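Local coordinates for flavin-dependent monooxygenase, oxygenase subunit HsaA (Mycobacterium tuberculosis, PDB 3AFF), which is a flavin-dependent monooxygenase of cholesterol catabolism that probably ortho-hydroxylates the phenolic ring of a secosteroid intermediate, using reduced FMN and oxygen, at residues Phe49-Leu52 with Leu53-Gln56; Asp100-Ala103 with Gln104-Trp108. One frame throughout, in Å; residues are numbered along the deposited sequence. Where two conformers were deposited one is given.

Both interactions lie in the family's acyl-CoA dehydrogenase N-terminal domain and come in series along the chain, with helices 65-76 and 80-96 between them. Interaction 1 (49-56) folds the linker between helix 38-47 and helix 65-76; interaction 2 (100-108) is the short helix 101-108. Their centres are about 15 Å apart, yet they touch: the amide NE2 of Gln54 comes to 3.3 Å from CE2 of Trp108, and the ring of Pro55 packs beside the same indole. Helix 80-96 receives side chains from both. Helix 101-108 also packs on strands 150-159 and 162-172, so interaction 2, with interaction 1 packed against it through Trp108, joins the helices to the sheet that carries part of the predicted FMN site.

Interaction 1 (Phe49-Leu52 with Leu53-Gln56); sequences FFTL and LQPQ
Gln54 is brought back to Thr51 by a backbone turn, and a weak bond ties the two: Gln54 N donates to Thr51 O at 3.1 Å, with a bent N-H...O angle of 134°. Two residues earlier, Leu52 N bonds to Phe49 O at 3.2 Å. Water does what a direct bond cannot between Phe50 and Leu53, whose O and N are 4.5 Å apart: it donates to Phe50 O at 2.8 Å and accepts from Leu53 N at 2.9 Å. Asn93 ND2 also bonds to Phe50 O, which therefore has two donors.

The backbone forms two overlapping type I turns, 49-52 and 51-54, after which Gln54 and Pro55 run on in extended conformation. Such a path suits the linker between helix 38-47 and helix 65-76, and proline at 55 fits the extended part.

Among the side chains, Gln54 sends its amide obliquely across Thr51, with OE1 3.9 Å from the methyl CG2. CG lies anti to the backbone N (chi1 -178°) and the chain stays extended, carrying NE2 to Pro112 O, while CB rests on Thr51 O. Threonine suits its place because its two branches divide the work: OG1 bonds back to Gly48 O, and CG2 meets the glutamine.

The apolar residues face inward. Phe49 CD2 lies over a face of Phe50, 3.7 Å above the plane and displaced toward the rim, and Phe50 CE1 meets the edge of Phe49 in its plane. Leu52 and Leu53, apolar and buried, pack on Phe68 of helix 65-76; Leu53 also touches Trp94 of helix 80-96.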
ATOM      1  N   PHE A  49     -48.328  -4.820  21.389  1.00 23.88           N
ATOM      2  CA  PHE A  49     -47.026  -4.204  20.989  1.00 23.64           C
ATOM      3  C   PHE A  49     -46.466  -3.245  22.041  1.00 22.98           C
ATOM      4  O   PHE A  49     -45.282  -3.313  22.395  1.00 23.28           O
ATOM      5  CB  PHE A  49     -47.110  -3.493  19.631  1.00 23.51           C
ATOM      6  CG  PHE A  49     -45.889  -2.658  19.330  1.00 24.43           C
ATOM      7  CD1 PHE A  49     -44.731  -3.263  18.813  1.00 23.77           C
ATOM      8  CD2 PHE A  49     -45.846  -1.271  19.679  1.00 19.62           C
ATOM      9  CE1 PHE A  49     -43.558  -2.478  18.560  1.00 22.07           C
ATOM     10  CE2 PHE A  49     -44.672  -0.530  19.460  1.00 20.99           C
ATOM     11  CZ  PHE A  49     -43.530  -1.139  18.883  1.00 20.10           C
ATOM     12  N   PHE A  50     -47.320  -2.343  22.552  1.00 22.63           N
ATOM     13  CA  PHE A  50     -46.865  -1.350  23.563  1.00 21.70           C
ATOM     14  C   PHE A  50     -46.484  -1.948  24.902  1.00 21.23           C
ATOM     15  O   PHE A  50     -45.692  -1.341  25.671  1.00 21.28           O
ATOM     16  CB  PHE A  50     -47.870  -0.215  23.735  1.00 22.42           C
ATOM     17  CG  PHE A  50     -48.115   0.529  22.478  1.00 23.29           C
ATOM     18  CD1 PHE A  50     -47.117   1.370  21.938  1.00 22.43           C
ATOM     19  CD2 PHE A  50     -49.276   0.342  21.788  1.00 21.50           C
ATOM     20  CE1 PHE A  50     -47.328   2.074  20.730  1.00 19.61           C
ATOM     21  CE2 PHE A  50     -49.503   1.027  20.590  1.00 23.42           C
ATOM     22  CZ  PHE A  50     -48.533   1.888  20.060  1.00 21.92           C
ATOM     23  N   THR A  51     -46.949  -3.170  25.169  1.00 20.70           N
ATOM     24  CA  THR A  51     -46.536  -3.869  26.396  1.00 20.54           C
ATOM     25  C   THR A  51     -45.126  -4.445  26.411  1.00 19.62           C
ATOM     26  O   THR A  51     -44.619  -4.826  27.489  1.00 17.11           O
ATOM     27  CB  THR A  51     -47.511  -5.033  26.799  1.00 22.21           C
ATOM     28  OG1 THR A  51     -47.342  -6.142  25.884  1.00 20.92           O
ATOM     29  CG2 THR A  51     -48.965  -4.532  26.770  1.00 23.40           C
ATOM     30  N   LEU A  52     -44.472  -4.500  25.241  1.00 19.89           N
ATOM     31  CA  LEU A  52     -43.259  -5.288  25.066  1.00 18.87           C
ATOM     32  C   LEU A  52     -42.171  -4.950  26.048  1.00 17.67           C
ATOM     33  O   LEU A  52     -41.580  -5.833  26.671  1.00 17.78           O
ATOM     34  CB  LEU A  52     -42.705  -5.125  23.634  1.00 19.23           C
ATOM     35  CG  LEU A  52     -43.361  -6.013  22.565  1.00 21.96           C
ATOM     36  CD1 LEU A  52     -43.081  -5.550  21.128  1.00 19.51           C
ATOM     37  CD2 LEU A  52     -43.070  -7.552  22.780  1.00 19.34           C
ATOM     38  N   LEU A  53     -41.919  -3.647  26.186  1.00 18.32           N
ATOM     39  CA  LEU A  53     -40.869  -3.134  27.054  1.00 17.42           C
ATOM     40  C   LEU A  53     -41.391  -2.516  28.344  1.00 17.16           C
ATOM     41  O   LEU A  53     -40.615  -2.036  29.163  1.00 18.20           O
ATOM     42  CB  LEU A  53     -40.070  -2.086  26.263  1.00 16.29           C
ATOM     43  CG  LEU A  53     -39.102  -2.665  25.216  1.00 15.65           C
ATOM     44  CD1 LEU A  53     -38.491  -1.474  24.473  1.00 17.18           C
ATOM     45  CD2 LEU A  53     -37.963  -3.393  25.973  1.00 17.32           C
ATOM     46  N   GLN A  54     -42.706  -2.562  28.523  1.00 20.01           N
ATOM     47  CA  GLN A  54     -43.393  -2.133  29.762  1.00 19.15           C
ATOM     48  C   GLN A  54     -43.139  -3.108  30.952  1.00 20.84           C
ATOM     49  O   GLN A  54     -43.018  -4.304  30.737  1.00 22.83           O
ATOM     50  CB  GLN A  54     -44.863  -1.995  29.462  1.00 19.03           C
ATOM     51  CG  GLN A  54     -45.704  -1.509  30.670  1.00 20.66           C
ATOM     52  CD  GLN A  54     -47.116  -1.245  30.282  1.00 21.82           C
ATOM     53  OE1 GLN A  54     -47.696  -1.976  29.474  1.00 22.83           O
ATOM     54  NE2 GLN A  54     -47.717  -0.197  30.872  1.00 23.68           N
ATOM     55  N   PRO A  55     -42.989  -2.603  32.187  1.00 20.24           N
ATOM     56  CA  PRO A  55     -42.761  -3.521  33.309  1.00 21.84           C
ATOM     57  C   PRO A  55     -43.920  -4.488  33.625  1.00 22.01           C
ATOM     58  O   PRO A  55     -45.108  -4.225  33.326  1.00 20.38           O
ATOM     59  CB  PRO A  55     -42.425  -2.577  34.482  1.00 22.33           C
ATOM     60  CG  PRO A  55     -42.038  -1.279  33.784  1.00 19.29           C
ATOM     61  CD  PRO A  55     -42.860  -1.190  32.603  1.00 19.86           C
ATOM     62  N   GLN A  56     -43.540  -5.658  34.137  1.00 24.47           N
ATOM     63  CA  GLN A  56     -44.516  -6.681  34.531  1.00 26.63           C
ATOM     64  C   GLN A  56     -45.527  -6.176  35.591  1.00 26.24           C
ATOM     65  O   GLN A  56     -46.720  -6.553  35.517  1.00 27.36           O
ATOM     66  CB  GLN A  56     -43.870  -8.049  34.899  1.00 25.73           C
ATOM     67  CG  GLN A  56     -43.282  -8.116  36.297  1.00 35.88           C
ATOM     68  CD  GLN A  56     -44.356  -8.245  37.443  1.00 43.45           C
ATOM     69  OE1 GLN A  56     -45.511  -8.642  37.194  1.00 47.68           O
ATOM     70  NE2 GLN A  56     -43.955  -7.912  38.694  1.00 46.08           N
TER
HETATM   71  O   HOH W   1     -42.974  -1.259  24.912  1.00 18.15           O

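Interaction 2 (Asp100-Ala103 with Gln104-Trp108)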
ATOM      1  N   ASP A 100     -39.466   7.442  39.060  1.00 20.98           N
ATOM      2  CA  ASP A 100     -39.808   6.801  40.279  0.50 20.99           C
ATOM      3  C   ASP A 100     -41.272   6.293  40.313  1.00 20.18           C
ATOM      4  O   ASP A 100     -42.119   6.629  39.506  1.00 19.51           O
ATOM      5  CB  ASP A 100     -39.231   7.521  41.491  0.50 22.93           C
ATOM      6  CG  ASP A 100     -39.995   8.720  41.870  0.50 23.39           C
ATOM      7  OD1 ASP A 100     -41.183   8.745  41.540  0.50 23.97           O
ATOM      8  OD2 ASP A 100     -39.387   9.625  42.495  0.50 26.50           O
ATOM      9  N   GLN A 101     -41.502   5.298  41.156  1.00 21.02           N
ATOM     10  CA  GLN A 101     -42.773   4.571  41.181  1.00 19.84           C
ATOM     11  C   GLN A 101     -43.976   5.538  41.199  1.00 20.55           C
ATOM     12  O   GLN A 101     -45.007   5.302  40.548  1.00 19.91           O
ATOM     13  CB  GLN A 101     -42.765   3.704  42.444  1.00 19.68           C
ATOM     14  CG  GLN A 101     -44.007   2.820  42.646  1.00 19.76           C
ATOM     15  CD  GLN A 101     -44.179   1.776  41.559  1.00 20.42           C
ATOM     16  OE1 GLN A 101     -43.187   1.332  40.970  1.00 22.06           O
ATOM     17  NE2 GLN A 101     -45.426   1.341  41.317  1.00 20.18           N
ATOM     18  N   ARG A 102     -43.858   6.660  41.925  1.00 21.17           N
ATOM     19  CA  ARG A 102     -45.010   7.610  41.939  1.00 22.71           C
ATOM     20  C   ARG A 102     -45.376   8.178  40.549  1.00 21.26           C
ATOM     21  O   ARG A 102     -46.555   8.393  40.249  1.00 19.38           O
ATOM     22  CB  ARG A 102     -44.753   8.726  42.943  1.00 23.96           C
ATOM     23  CG  ARG A 102     -45.932   9.657  43.151  1.00 27.98           C
ATOM     24  CD  ARG A 102     -45.894  10.443  44.529  1.00 30.35           C
ATOM     25  NE  ARG A 102     -44.643  11.167  44.798  1.00 34.93           N
ATOM     26  CZ  ARG A 102     -43.763  10.761  45.716  1.00 34.78           C
ATOM     27  NH1 ARG A 102     -44.055   9.656  46.434  1.00 35.09           N
ATOM     28  NH2 ARG A 102     -42.613  11.435  45.898  1.00 29.50           N
ATOM     29  N   ALA A 103     -44.359   8.440  39.709  1.00 19.97           N
ATOM     30  CA  ALA A 103     -44.599   8.938  38.367  1.00 18.70           C
ATOM     31  C   ALA A 103     -45.275   7.858  37.539  1.00 18.40           C
ATOM     32  O   ALA A 103     -46.227   8.143  36.778  1.00 17.08           O
ATOM     33  CB  ALA A 103     -43.277   9.350  37.722  1.00 18.14           C
ATOM     34  N   GLN A 104     -44.746   6.628  37.632  1.00 18.30           N
ATOM     35  CA  GLN A 104     -45.313   5.475  36.890  1.00 17.91           C
ATOM     36  C   GLN A 104     -46.787   5.287  37.290  1.00 19.33           C
ATOM     37  O   GLN A 104     -47.646   5.116  36.461  1.00 19.37           O
ATOM     38  CB  GLN A 104     -44.525   4.209  37.230  1.00 17.45           C
ATOM     39  CG  GLN A 104     -43.112   4.162  36.693  1.00 18.97           C
ATOM     40  CD  GLN A 104     -42.427   2.898  37.144  1.00 18.15           C
ATOM     41  OE1 GLN A 104     -42.887   1.794  36.838  1.00 22.84           O
ATOM     42  NE2 GLN A 104     -41.334   3.034  37.855  1.00 15.53           N
ATOM     43  N   GLU A 105     -47.046   5.372  38.597  1.00 20.64           N
ATOM     44  CA  GLU A 105     -48.435   5.275  39.163  1.00 20.75           C
ATOM     45  C   GLU A 105     -49.370   6.321  38.582  1.00 19.90           C
ATOM     46  O   GLU A 105     -50.502   5.966  38.128  1.00 19.15           O
ATOM     47  CB  GLU A 105     -48.399   5.297  40.706  1.00 20.20           C
ATOM     48  CG  GLU A 105     -49.805   5.390  41.368  1.00 22.80           C
ATOM     49  CD  GLU A 105     -50.573   4.048  41.287  1.00 29.51           C
ATOM     50  OE1 GLU A 105     -49.895   2.990  41.217  1.00 31.51           O
ATOM     51  OE2 GLU A 105     -51.833   4.059  41.336  1.00 30.87           O
ATOM     52  N   GLU A 106     -48.886   7.575  38.462  1.00 18.59           N
ATOM     53  CA  GLU A 106     -49.682   8.606  37.805  1.00 19.97           C
ATOM     54  C   GLU A 106     -50.084   8.340  36.344  1.00 21.32           C
ATOM     55  O   GLU A 106     -51.200   8.672  35.881  1.00 20.11           O
ATOM     56  CB  GLU A 106     -49.024   9.998  37.954  1.00 19.74           C
ATOM     57  CG  GLU A 106     -48.910  10.442  39.417  1.00 22.34           C
ATOM     58  CD  GLU A 106     -48.120  11.719  39.614  1.00 23.26           C
ATOM     59  OE1 GLU A 106     -48.147  12.317  40.717  1.00 28.63           O
ATOM     60  OE2 GLU A 106     -47.503  12.162  38.662  1.00 26.30           O
ATOM     61  N   VAL A 107     -49.149   7.782  35.587  1.00 21.27           N
ATOM     62  CA  VAL A 107     -49.398   7.456  34.183  1.00 20.62           C
ATOM     63  C   VAL A 107     -50.290   6.224  33.979  1.00 20.91           C
ATOM     64  O   VAL A 107     -51.268   6.262  33.191  1.00 20.50           O
ATOM     65  CB  VAL A 107     -48.052   7.247  33.445  1.00 20.13           C
ATOM     66  CG1 VAL A 107     -48.291   6.964  32.017  1.00 18.79           C
ATOM     67  CG2 VAL A 107     -47.213   8.505  33.578  1.00 19.43           C
ATOM     68  N   TRP A 108     -49.915   5.154  34.680  1.00 20.73           N
ATOM     69  CA  TRP A 108     -50.445   3.831  34.448  1.00 22.35           C
ATOM     70  C   TRP A 108     -51.350   3.268  35.582  1.00 24.23           C
ATOM     71  O   TRP A 108     -51.916   2.210  35.413  1.00 25.62           O
ATOM     72  CB  TRP A 108     -49.255   2.875  34.273  1.00 22.51           C
ATOM     73  CG  TRP A 108     -48.552   3.009  32.928  1.00 20.50           C
ATOM     74  CD1 TRP A 108     -49.132   3.325  31.732  1.00 22.53           C
ATOM     75  CD2 TRP A 108     -47.168   2.773  32.658  1.00 21.60           C
ATOM     76  NE1 TRP A 108     -48.186   3.330  30.734  1.00 21.43           N
ATOM     77  CE2 TRP A 108     -46.969   2.992  31.276  1.00 22.63           C
ATOM     78  CE3 TRP A 108     -46.069   2.410  33.451  1.00 20.03           C
ATOM     79  CZ2 TRP A 108     -45.713   2.830  30.655  1.00 22.84           C
ATOM     80  CZ3 TRP A 108     -44.805   2.261  32.810  1.00 21.82           C
ATOM     81  CH2 TRP A 108     -44.657   2.473  31.446  1.00 20.08           C
TER
HETATM   82  O   HOH W   2     -47.950   2.097  42.575  1.00 21.48           O
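The amides of Gln101 and Gln104 approach one turn apart, their side chains crossing at about a right angle and their planes 59° apart. OE1 of Gln101 is 4.0 Å from NE2 of Gln104, so they are neighbours rather than partners; each amide bonds outward instead, Gln101 OE1 to Thr223 and Gln104 OE1 to Trp58 and Asn224. The Trp108 indole has the Val107 methyl CG1 over one face, 3.7 Å above the plane and displaced toward the rim.

These groups stand on the short alpha-helix 101-108, with Asp100 at its N-cap position. Four i to i+4 bonds join the two segments, and Trp108 N to Gln104 O continues the series. Of the four, the straightest joins Gln104 N to Asp100 O at 168°, and the shortest brings Glu105 N to Gln101 O at 2.8 Å. Glu106 N, 3.0 Å from Arg102 O, lies out of the carbonyl plane.

Small Ala103 suits the buried side, where it meets Leu170 of strand 162-172, and Val107 lays CG2 3.4 Å from Ala103 O.

Gln101 bends at its second torsion (chi2 63°), bringing NE2 within 2.9 Å of a water that donates to Glu105 OE1; NE2 also bonds to Gln57 OE1. Glu106 is extended, passing CG over Arg102 O at 3.2 Å and delivering its carboxylate to a salt bridge with Arg206 and a hydrogen bond with His205.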